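Local coordinates for importin subunit beta-1 (Saccharomyces cerevisiae, PDB 5OWU), which carries proteins into the nucleus together with importin alpha, the adaptor that recognises the classical nuclear localization signal of the cargo, at residues S623-E634 with F662-D673; A710-L721 with G760-A771. All blocks are in the same frame, centred on the assembly; numbering follows the deposited sequence. Where two conformers were deposited one is given.

Interaction 1: S623-E634 with F662-D673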
loop_
_atom_site.group_PDB
_atom_site.type_symbol
_atom_site.label_atom_id
_atom_site.label_comp_id
_atom_site.label_asym_id
_atom_site.label_seq_id
_atom_site.Cartn_x
_atom_site.Cartn_y
_atom_site.Cartn_z
ATOM N N SER A 623 -11.532 13.642 -22.324
ATOM C CA SER A 623 -11.747 12.244 -22.669
ATOM C C SER A 623 -13.205 11.852 -22.480
ATOM O O SER A 623 -13.784 11.180 -23.339
ATOM C CB SER A 623 -10.838 11.352 -21.829
ATOM O OG SER A 623 -9.480 11.656 -22.076
ATOM N N ALA A 624 -13.818 12.262 -21.361
ATOM C CA ALA A 624 -15.232 11.955 -21.160
ATOM C C ALA A 624 -16.090 12.568 -22.260
ATOM O O ALA A 624 -16.999 11.917 -22.791
ATOM C CB ALA A 624 -15.692 12.452 -19.789
ATOM N N LEU A 625 -15.823 13.827 -22.611
ATOM C CA LEU A 625 -16.582 14.466 -23.683
ATOM C C LEU A 625 -16.412 13.723 -25.009
ATOM O O LEU A 625 -17.388 13.502 -25.731
ATOM C CB LEU A 625 -16.163 15.930 -23.826
ATOM C CG LEU A 625 -17.002 16.775 -24.786
ATOM C CD1 LEU A 625 -18.443 16.784 -24.365
ATOM C CD2 LEU A 625 -16.483 18.199 -24.869
ATOM N N ALA A 626 -15.185 13.326 -25.345
ATOM C CA ALA A 626 -14.963 12.538 -26.560
ATOM C C ALA A 626 -15.763 11.240 -26.529
ATOM O O ALA A 626 -16.456 10.898 -27.497
ATOM C CB ALA A 626 -13.473 12.240 -26.725
ATOM N N ALA A 627 -15.679 10.505 -25.418
ATOM C CA ALA A 627 -16.439 9.268 -25.290
ATOM C C ALA A 627 -17.927 9.511 -25.506
ATOM O O ALA A 627 -18.607 8.704 -26.151
ATOM C CB ALA A 627 -16.194 8.637 -23.917
ATOM N N SER A 628 -18.448 10.627 -24.998
ATOM C CA SER A 628 -19.882 10.881 -25.097
ATOM C C SER A 628 -20.296 11.357 -26.488
ATOM O O SER A 628 -21.376 10.998 -26.968
ATOM C CB SER A 628 -20.296 11.903 -24.039
ATOM O OG SER A 628 -20.192 11.324 -22.747
ATOM N N LEU A 629 -19.466 12.161 -27.151
ATOM C CA LEU A 629 -19.826 12.701 -28.457
ATOM C C LEU A 629 -19.566 11.728 -29.595
ATOM O O LEU A 629 -20.180 11.866 -30.659
ATOM C CB LEU A 629 -19.057 13.994 -28.738
ATOM C CG LEU A 629 -19.378 15.208 -27.869
ATOM C CD1 LEU A 629 -18.567 16.396 -28.351
ATOM C CD2 LEU A 629 -20.859 15.532 -27.893
ATOM N N GLY A 630 -18.670 10.768 -29.411
ATOM C CA GLY A 630 -18.343 9.877 -30.511
ATOM C C GLY A 630 -17.784 10.662 -31.678
ATOM O O GLY A 630 -16.903 11.515 -31.518
ATOM N N LYS A 631 -18.309 10.386 -32.875
ATOM C CA LYS A 631 -17.844 11.079 -34.072
ATOM C C LYS A 631 -18.031 12.584 -33.970
ATOM O O LYS A 631 -17.315 13.333 -34.645
ATOM C CB LYS A 631 -18.573 10.547 -35.306
ATOM C CG LYS A 631 -18.110 9.163 -35.747
ATOM C CD LYS A 631 -19.117 8.518 -36.685
ATOM C CE LYS A 631 -18.673 7.130 -37.119
ATOM N NZ LYS A 631 -19.742 6.421 -37.880
ATOM N N GLY A 632 -18.968 13.040 -33.139
ATOM C CA GLY A 632 -19.153 14.463 -32.922
ATOM C C GLY A 632 -17.952 15.159 -32.324
ATOM O O GLY A 632 -17.921 16.395 -32.311
ATOM N N PHE A 633 -16.967 14.406 -31.830
ATOM C CA PHE A 633 -15.763 15.014 -31.277
ATOM C C PHE A 633 -14.743 15.373 -32.350
ATOM O O PHE A 633 -13.808 16.132 -32.072
ATOM C CB PHE A 633 -15.118 14.070 -30.260
ATOM C CG PHE A 633 -14.034 14.715 -29.448
ATOM C CD1 PHE A 633 -14.343 15.456 -28.321
ATOM C CD2 PHE A 633 -12.709 14.589 -29.812
ATOM C CE1 PHE A 633 -13.350 16.050 -27.578
ATOM C CE2 PHE A 633 -11.712 15.185 -29.075
ATOM C CZ PHE A 633 -12.030 15.917 -27.957
ATOM N N GLU A 634 -14.902 14.857 -33.568
ATOM C CA GLU A 634 -13.858 15.028 -34.573
ATOM C C GLU A 634 -13.547 16.498 -34.827
ATOM O O GLU A 634 -12.388 16.843 -35.076
ATOM C CB GLU A 634 -14.264 14.318 -35.862
ATOM C CG GLU A 634 -14.092 12.817 -35.766
ATOM C CD GLU A 634 -14.807 12.063 -36.864
ATOM O OE1 GLU A 634 -15.044 12.650 -37.939
ATOM O OE2 GLU A 634 -15.133 10.879 -36.644
ATOM N N PHE A 662 -7.184 9.000 -23.117
ATOM C CA PHE A 662 -7.902 9.604 -24.234
ATOM C C PHE A 662 -7.881 8.686 -25.446
ATOM O O PHE A 662 -8.916 8.455 -26.088
ATOM C CB PHE A 662 -7.293 10.957 -24.594
ATOM C CG PHE A 662 -7.927 11.601 -25.795
ATOM C CD1 PHE A 662 -9.083 12.347 -25.667
ATOM C CD2 PHE A 662 -7.371 11.451 -27.052
ATOM C CE1 PHE A 662 -9.673 12.941 -26.771
ATOM C CE2 PHE A 662 -7.957 12.039 -28.161
ATOM C CZ PHE A 662 -9.110 12.784 -28.019
ATOM N N ILE A 663 -6.703 8.155 -25.784
ATOM C CA ILE A 663 -6.635 7.217 -26.905
ATOM C C ILE A 663 -7.581 6.044 -26.665
ATOM O O ILE A 663 -8.324 5.629 -27.565
ATOM C CB ILE A 663 -5.186 6.749 -27.136
ATOM C CG1 ILE A 663 -4.284 7.943 -27.435
ATOM C CG2 ILE A 663 -5.127 5.752 -28.302
ATOM C CD1 ILE A 663 -2.805 7.604 -27.493
ATOM N N ALA A 664 -7.584 5.503 -25.442
ATOM C CA ALA A 664 -8.491 4.407 -25.116
ATOM C C ALA A 664 -9.938 4.797 -25.373
ATOM O O ALA A 664 -10.707 4.017 -25.945
ATOM C CB ALA A 664 -8.311 3.983 -23.657
ATOM N N ASP A 665 -10.330 6.005 -24.965
ATOM C CA ASP A 665 -11.713 6.428 -25.160
ATOM C C ASP A 665 -12.058 6.564 -26.640
ATOM O O ASP A 665 -13.082 6.038 -27.090
ATOM C CB ASP A 665 -11.975 7.743 -24.427
ATOM C CG ASP A 665 -12.377 7.526 -22.990
ATOM O OD1 ASP A 665 -13.218 6.633 -22.752
ATOM O OD2 ASP A 665 -11.844 8.227 -22.100
ATOM N N ILE A 666 -11.222 7.256 -27.419
ATOM C CA ILE A 666 -11.617 7.504 -28.805
ATOM C C ILE A 666 -11.563 6.219 -29.623
ATOM O O ILE A 666 -12.310 6.068 -30.598
ATOM C CB ILE A 666 -10.770 8.615 -29.462
ATOM C CG1 ILE A 666 -9.289 8.249 -29.508
ATOM C CG2 ILE A 666 -10.973 9.947 -28.739
ATOM C CD1 ILE A 666 -8.514 9.058 -30.518
ATOM N N SER A 667 -10.698 5.272 -29.257
ATOM C CA SER A 667 -10.708 3.994 -29.963
ATOM C C SER A 667 -12.074 3.327 -29.871
ATOM O O SER A 667 -12.498 2.650 -30.812
ATOM C CB SER A 667 -9.622 3.074 -29.411
ATOM O OG SER A 667 -10.052 2.421 -28.231
ATOM N N ASN A 668 -12.779 3.510 -28.756
ATOM C CA ASN A 668 -14.113 2.947 -28.586
ATOM C C ASN A 668 -15.204 3.856 -29.148
ATOM O O ASN A 668 -16.160 3.367 -29.760
ATOM C CB ASN A 668 -14.380 2.673 -27.103
ATOM C CG ASN A 668 -13.362 1.716 -26.488
ATOM O OD1 ASN A 668 -13.134 0.617 -27.000
ATOM N ND2 ASN A 668 -12.741 2.135 -25.388
ATOM N N SER A 669 -15.073 5.172 -28.971
ATOM C CA SER A 669 -16.138 6.101 -29.335
ATOM C C SER A 669 -16.145 6.478 -30.816
ATOM O O SER A 669 -17.187 6.906 -31.324
ATOM C CB SER A 669 -16.023 7.380 -28.498
ATOM O OG SER A 669 -14.874 8.125 -28.868
ATOM N N LEU A 670 -15.020 6.355 -31.521
ATOM C CA LEU A 670 -14.977 6.745 -32.926
ATOM C C LEU A 670 -15.372 5.620 -33.874
ATOM O O LEU A 670 -15.612 5.887 -35.059
ATOM C CB LEU A 670 -13.580 7.254 -33.299
ATOM C CG LEU A 670 -13.154 8.596 -32.700
ATOM C CD1 LEU A 670 -11.794 8.973 -33.210
ATOM C CD2 LEU A 670 -14.140 9.709 -33.017
ATOM N N GLU A 671 -15.459 4.385 -33.386
ATOM C CA GLU A 671 -15.845 3.228 -34.206
ATOM C C GLU A 671 -14.994 3.246 -35.479
ATOM O O GLU A 671 -13.766 3.389 -35.385
ATOM C CB GLU A 671 -17.355 3.253 -34.426
ATOM C CG GLU A 671 -18.168 3.328 -33.146
ATOM C CD GLU A 671 -19.632 2.987 -33.356
ATOM O OE1 GLU A 671 -19.923 1.972 -34.025
ATOM O OE2 GLU A 671 -20.493 3.737 -32.852
ATOM N N GLU A 672 -15.594 3.131 -36.667
ATOM C CA GLU A 672 -14.826 3.006 -37.907
ATOM C C GLU A 672 -13.815 4.136 -38.056
ATOM O O GLU A 672 -12.667 3.916 -38.476
ATOM C CB GLU A 672 -15.775 2.992 -39.113
ATOM C CG GLU A 672 -16.999 2.086 -38.966
ATOM C CD GLU A 672 -18.212 2.792 -38.359
ATOM O OE1 GLU A 672 -18.143 4.019 -38.122
ATOM O OE2 GLU A 672 -19.233 2.114 -38.112
ATOM N N ASP A 673 -14.219 5.353 -37.689
ATOM C CA ASP A 673 -13.366 6.515 -37.867
ATOM C C ASP A 673 -12.064 6.444 -37.076
ATOM O O ASP A 673 -11.176 7.258 -37.337
ATOM C CB ASP A 673 -14.130 7.786 -37.491
ATOM C CG ASP A 673 -15.199 8.158 -38.515
ATOM O OD1 ASP A 673 -15.559 7.298 -39.348
ATOM O OD2 ASP A 673 -15.686 9.309 -38.479
#
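K631 NZ meets E672 OE1 at 2.9 Å in a salt bridge at the exposed margin of the contact. The lysine chain runs extended beyond CG and crosses D673 at about a right angle, while E672, bent at chi2 (90°), is met on the syn side of OE1, close to the carboxylate plane; E672 is poorly ordered, so its place is less sure. A long lysine suits this span from one inter-helix turn to the next. Close by, E634 OE2 and D673 OD2 lie only 2.5 Å apart, a spacing that suggests one acid holds a proton; R676 reaches both acids in long, weak ion pairs. Away from these charges the axes of 623-629 and 662-669 approach to 8.5 Å, with 6° between their directions; A626, A627, G630 and S669 are probably small enough to let them lie this close. A626 CB sits over the centre of the F633 ring and also touches I666 CG2, which in turn lies over one face of F662, offset toward its rim. With CG anti to the backbone N (chi1 176°), F662 carries its ring toward F633, F662 CZ lying 3.7 Å from F633 CE2; the planes are 56° apart, an oblique meeting. S623 OG comes to the F662 ring's edge but gives its hydrogen bond to F619 O. G630, at positive phi, brings its CA to 3.3 Å from S669 O, a position with little room for a CB. D665 lies against S623 and A627 and pairs with R585 of helix 563-586. That helix and helix 595-607 pack on 623-634, while helix 698-713 touches 662-669, placing the pair inside a continuous stack of HEAT-repeat helices.

Interaction 2: A710-L721 with G760-A771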
loop_
_atom_site.group_PDB
_atom_site.type_symbol
_atom_site.label_atom_id
_atom_site.label_comp_id
_atom_site.label_asym_id
_atom_site.label_seq_id
_atom_site.Cartn_x
_atom_site.Cartn_y
_atom_site.Cartn_z
ATOM N N ALA A 710 -6.214 -2.722 -30.956
ATOM C CA ALA A 710 -6.457 -3.966 -31.673
ATOM C C ALA A 710 -7.940 -4.311 -31.680
ATOM O O ALA A 710 -8.455 -4.853 -32.665
ATOM C CB ALA A 710 -5.652 -5.104 -31.048
ATOM N N SER A 711 -8.650 -4.008 -30.593
ATOM C CA SER A 711 -10.038 -4.434 -30.544
ATOM C C SER A 711 -10.852 -3.683 -31.578
ATOM O O SER A 711 -11.803 -4.227 -32.151
ATOM C CB SER A 711 -10.633 -4.211 -29.156
ATOM O OG SER A 711 -11.957 -4.696 -29.143
ATOM N N ASN A 712 -10.508 -2.424 -31.823
ATOM C CA ASN A 712 -11.334 -1.617 -32.700
ATOM C C ASN A 712 -10.888 -1.649 -34.163
ATOM O O ASN A 712 -11.737 -1.531 -35.052
ATOM C CB ASN A 712 -11.383 -0.190 -32.161
ATOM C CG ASN A 712 -12.210 -0.095 -30.863
ATOM O OD1 ASN A 712 -13.436 -0.152 -30.900
ATOM N ND2 ASN A 712 -11.534 0.027 -29.718
ATOM N N ILE A 713 -9.592 -1.840 -34.452
ATOM C CA ILE A 713 -9.138 -1.838 -35.852
ATOM C C ILE A 713 -9.021 -3.243 -36.433
ATOM O O ILE A 713 -8.735 -3.390 -37.634
ATOM C CB ILE A 713 -7.800 -1.073 -36.024
ATOM C CG1 ILE A 713 -6.605 -1.845 -35.438
ATOM C CG2 ILE A 713 -7.903 0.316 -35.396
ATOM C CD1 ILE A 713 -5.240 -1.208 -35.792
ATOM N N GLY A 714 -9.227 -4.272 -35.621
ATOM C CA GLY A 714 -9.313 -5.626 -36.137
ATOM C C GLY A 714 -8.083 -6.023 -36.930
ATOM O O GLY A 714 -6.940 -5.871 -36.481
ATOM N N ALA A 715 -8.328 -6.539 -38.138
ATOM C CA ALA A 715 -7.259 -7.043 -38.997
ATOM C C ALA A 715 -6.226 -5.976 -39.341
ATOM O O ALA A 715 -5.067 -6.320 -39.611
ATOM C CB ALA A 715 -7.857 -7.623 -40.278
ATOM N N ASP A 716 -6.604 -4.688 -39.324
ATOM C CA ASP A 716 -5.622 -3.635 -39.566
ATOM C C ASP A 716 -4.455 -3.706 -38.583
ATOM O O ASP A 716 -3.399 -3.106 -38.830
ATOM C CB ASP A 716 -6.295 -2.266 -39.465
ATOM C CG ASP A 716 -7.129 -1.914 -40.689
ATOM O OD1 ASP A 716 -7.281 -2.755 -41.599
ATOM O OD2 ASP A 716 -7.638 -0.778 -40.731
ATOM N N PHE A 717 -4.631 -4.415 -37.467
ATOM C CA PHE A 717 -3.610 -4.525 -36.434
ATOM C C PHE A 717 -2.507 -5.510 -36.793
ATOM O O PHE A 717 -1.442 -5.480 -36.171
ATOM C CB PHE A 717 -4.266 -4.964 -35.125
ATOM C CG PHE A 717 -3.417 -4.727 -33.899
ATOM C CD1 PHE A 717 -3.273 -3.450 -33.379
ATOM C CD2 PHE A 717 -2.790 -5.785 -33.253
ATOM C CE1 PHE A 717 -2.510 -3.230 -32.240
ATOM C CE2 PHE A 717 -2.026 -5.570 -32.117
ATOM C CZ PHE A 717 -1.885 -4.288 -31.613
ATOM N N ILE A 718 -2.729 -6.378 -37.781
ATOM C CA ILE A 718 -1.807 -7.495 -38.003
ATOM C C ILE A 718 -0.375 -7.028 -38.238
ATOM O O ILE A 718 0.552 -7.663 -37.714
ATOM C CB ILE A 718 -2.344 -8.405 -39.114
ATOM C CG1 ILE A 718 -3.589 -9.142 -38.598
ATOM C CG2 ILE A 718 -1.274 -9.391 -39.580
ATOM C CD1 ILE A 718 -4.421 -9.824 -39.673
ATOM N N PRO A 719 -0.104 -5.958 -38.987
ATOM C CA PRO A 719 1.301 -5.563 -39.181
ATOM C C PRO A 719 2.016 -5.161 -37.898
ATOM O O PRO A 719 3.245 -5.262 -37.846
ATOM C CB PRO A 719 1.203 -4.390 -40.166
ATOM C CG PRO A 719 -0.063 -4.649 -40.911
ATOM C CD PRO A 719 -1.001 -5.221 -39.888
ATOM N N TYR A 720 1.299 -4.721 -36.863
ATOM C CA TYR A 720 1.922 -4.372 -35.586
ATOM C C TYR A 720 2.026 -5.560 -34.634
ATOM O O TYR A 720 2.797 -5.505 -33.660
ATOM C CB TYR A 720 1.132 -3.244 -34.909
ATOM C CG TYR A 720 0.776 -2.104 -35.835
ATOM C CD1 TYR A 720 1.630 -1.022 -35.997
ATOM C CD2 TYR A 720 -0.416 -2.105 -36.544
ATOM C CE1 TYR A 720 1.306 0.025 -36.842
ATOM C CE2 TYR A 720 -0.746 -1.057 -37.396
ATOM C CZ TYR A 720 0.124 -0.002 -37.545
ATOM O OH TYR A 720 -0.190 1.040 -38.395
ATOM N N LEU A 721 1.306 -6.644 -34.926
ATOM C CA LEU A 721 1.101 -7.708 -33.952
ATOM C C LEU A 721 2.423 -8.244 -33.411
ATOM O O LEU A 721 2.639 -8.280 -32.193
ATOM C CB LEU A 721 0.274 -8.822 -34.593
ATOM C CG LEU A 721 -0.082 -10.010 -33.711
ATOM C CD1 LEU A 721 -0.878 -9.565 -32.491
ATOM C CD2 LEU A 721 -0.863 -11.025 -34.529
ATOM N N GLY A 760 -7.987 -7.695 -26.010
ATOM C CA GLY A 760 -8.272 -6.863 -27.164
ATOM C C GLY A 760 -7.773 -7.477 -28.459
ATOM O O GLY A 760 -8.432 -7.384 -29.496
ATOM N N ILE A 761 -6.603 -8.117 -28.414
ATOM C CA ILE A 761 -6.020 -8.704 -29.620
ATOM C C ILE A 761 -6.849 -9.893 -30.082
ATOM O O ILE A 761 -7.165 -10.031 -31.268
ATOM C CB ILE A 761 -4.555 -9.096 -29.358
ATOM C CG1 ILE A 761 -3.687 -7.840 -29.361
ATOM C CG2 ILE A 761 -4.045 -10.089 -30.390
ATOM C CD1 ILE A 761 -2.277 -8.054 -28.827
ATOM N N VAL A 762 -7.223 -10.765 -29.150
ATOM C CA VAL A 762 -8.016 -11.929 -29.521
ATOM C C VAL A 762 -9.384 -11.499 -30.041
ATOM O O VAL A 762 -9.912 -12.092 -30.988
ATOM C CB VAL A 762 -8.116 -12.890 -28.323
ATOM C CG1 VAL A 762 -9.116 -14.008 -28.589
ATOM C CG2 VAL A 762 -6.744 -13.463 -28.046
ATOM N N ALA A 763 -9.972 -10.453 -29.451
ATOM C CA ALA A 763 -11.228 -9.926 -29.983
ATOM C C ALA A 763 -11.040 -9.374 -31.390
ATOM O O ALA A 763 -11.826 -9.666 -32.296
ATOM C CB ALA A 763 -11.785 -8.843 -29.059
ATOM N N GLY A 764 -9.999 -8.567 -31.596
ATOM C CA GLY A 764 -9.799 -7.944 -32.893
ATOM C C GLY A 764 -9.495 -8.938 -33.995
ATOM O O GLY A 764 -9.938 -8.762 -35.132
ATOM N N LEU A 765 -8.758 -10.000 -33.676
ATOM C CA LEU A 765 -8.367 -11.000 -34.656
ATOM C C LEU A 765 -9.252 -12.237 -34.606
ATOM O O LEU A 765 -8.817 -13.318 -35.018
ATOM C CB LEU A 765 -6.906 -11.385 -34.448
ATOM C CG LEU A 765 -5.928 -10.210 -34.453
ATOM C CD1 LEU A 765 -4.506 -10.719 -34.251
ATOM C CD2 LEU A 765 -6.044 -9.408 -35.746
ATOM N N HIS A 766 -10.489 -12.082 -34.124
ATOM C CA HIS A 766 -11.413 -13.206 -34.019
ATOM C C HIS A 766 -11.539 -13.964 -35.334
ATOM O O HIS A 766 -11.714 -15.186 -35.333
ATOM C CB HIS A 766 -12.779 -12.685 -33.558
ATOM C CG HIS A 766 -13.862 -13.718 -33.554
ATOM N ND1 HIS A 766 -14.705 -13.916 -34.627
ATOM C CD2 HIS A 766 -14.256 -14.593 -32.598
ATOM C CE1 HIS A 766 -15.563 -14.879 -34.337
ATOM N NE2 HIS A 766 -15.314 -15.304 -33.112
ATOM N N ASP A 767 -11.455 -13.260 -36.460
ATOM C CA ASP A 767 -11.604 -13.860 -37.781
ATOM C C ASP A 767 -10.275 -14.181 -38.450
ATOM O O ASP A 767 -10.273 -14.652 -39.590
ATOM C CB ASP A 767 -12.407 -12.929 -38.700
ATOM C CG ASP A 767 -13.882 -12.894 -38.361
ATOM O OD1 ASP A 767 -14.364 -13.814 -37.662
ATOM O OD2 ASP A 767 -14.563 -11.948 -38.812
ATOM N N LYS A 768 -9.150 -13.937 -37.784
ATOM C CA LYS A 768 -7.829 -14.107 -38.381
ATOM C C LYS A 768 -6.996 -15.069 -37.540
ATOM O O LYS A 768 -5.922 -14.713 -37.040
ATOM C CB LYS A 768 -7.135 -12.756 -38.534
ATOM C CG LYS A 768 -7.879 -11.817 -39.464
ATOM C CD LYS A 768 -7.635 -12.173 -40.920
ATOM C CE LYS A 768 -8.899 -12.063 -41.767
ATOM N NZ LYS A 768 -9.711 -10.864 -41.450
ATOM N N PRO A 769 -7.460 -16.309 -37.379
ATOM C CA PRO A 769 -6.716 -17.262 -36.539
ATOM C C PRO A 769 -5.300 -17.514 -37.016
ATOM O O PRO A 769 -4.431 -17.819 -36.193
ATOM C CB PRO A 769 -7.571 -18.535 -36.616
ATOM C CG PRO A 769 -8.351 -18.398 -37.875
ATOM C CD PRO A 769 -8.632 -16.931 -38.015
ATOM N N GLU A 770 -5.031 -17.395 -38.321
ATOM C CA GLU A 770 -3.672 -17.613 -38.801
ATOM C C GLU A 770 -2.720 -16.548 -38.279
ATOM O O GLU A 770 -1.522 -16.808 -38.123
ATOM C CB GLU A 770 -3.642 -17.649 -40.335
ATOM C CG GLU A 770 -3.933 -16.318 -41.026
ATOM C CD GLU A 770 -5.409 -15.952 -41.030
ATOM O OE1 GLU A 770 -6.221 -16.687 -40.421
ATOM O OE2 GLU A 770 -5.755 -14.924 -41.654
ATOM N N ALA A 771 -3.227 -15.350 -38.000
ATOM C CA ALA A 771 -2.379 -14.308 -37.441
ATOM C C ALA A 771 -2.090 -14.559 -35.967
ATOM O O ALA A 771 -0.999 -14.236 -35.483
ATOM C CB ALA A 771 -3.035 -12.942 -37.632
#
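Two inter-helix turns of the HEAT solenoid lie side by side here, each leaving one helix and starting the next, and their meeting point is the glycine pair G714 and G764, whose CA atoms are 4.0 Å apart. A710 O receives a CA-H...O contact from G764 CA at 3.4 Å, with 145° at the hydrogen, and G764 O receives another from G714 CA at 3.4 Å. Glycine suits both places: at 764 a CB would run into A710 O, and at 714 the backbone takes positive phi as the chain leaves its helix. Beyond the glycines, apolar side chains carry the contact on. A710 CB lies over the centre of the F717 ring and also meets I761 CG1 at 3.8 Å. L721, with CG anti to the backbone N (chi1 -178°), is directed at L765, the two leucines touching tip to tip, L721 CD2 to L765 CD1 3.7 Å; its other methyl, CD1, rests on I761 CG2. I718 CG1 touches both L765 CD2 (3.8 Å) and A771 CB, and its CD1 lies across the aliphatic part of K768. That lysine bends along its chain and brings NZ to 3.9 Å from A715 CB. With no hydrogen bond or salt bridge between the segments, cohesion rests on van der Waals packing and weak CA-H...O contacts, so the fit of these turns probably depends on complementary shape more than on polar pairing.

How the interactions relate
Interactions 1 and 2 follow one another along the C-terminal part of the solenoid, their centres about 20 Å apart. Each joins the ends of helices and the turns after them, with a positive-phi glycine close to the neighbouring backbone and an alanine over a phenylalanine ring. Both are partly buried, with apolar interiors and more open outer edges. They differ at those edges: interaction 1 gathers lysine and acidic groups, whereas in interaction 2 no salt bridge or hydrogen bond crosses, and K768 lies along I718 and near A715. The two contacts also touch, since N668 of 662-673 probably hydrogen-bonds through OD1 to N712 ND2 of 710-721, linking helix 655-669 to helix 698-713.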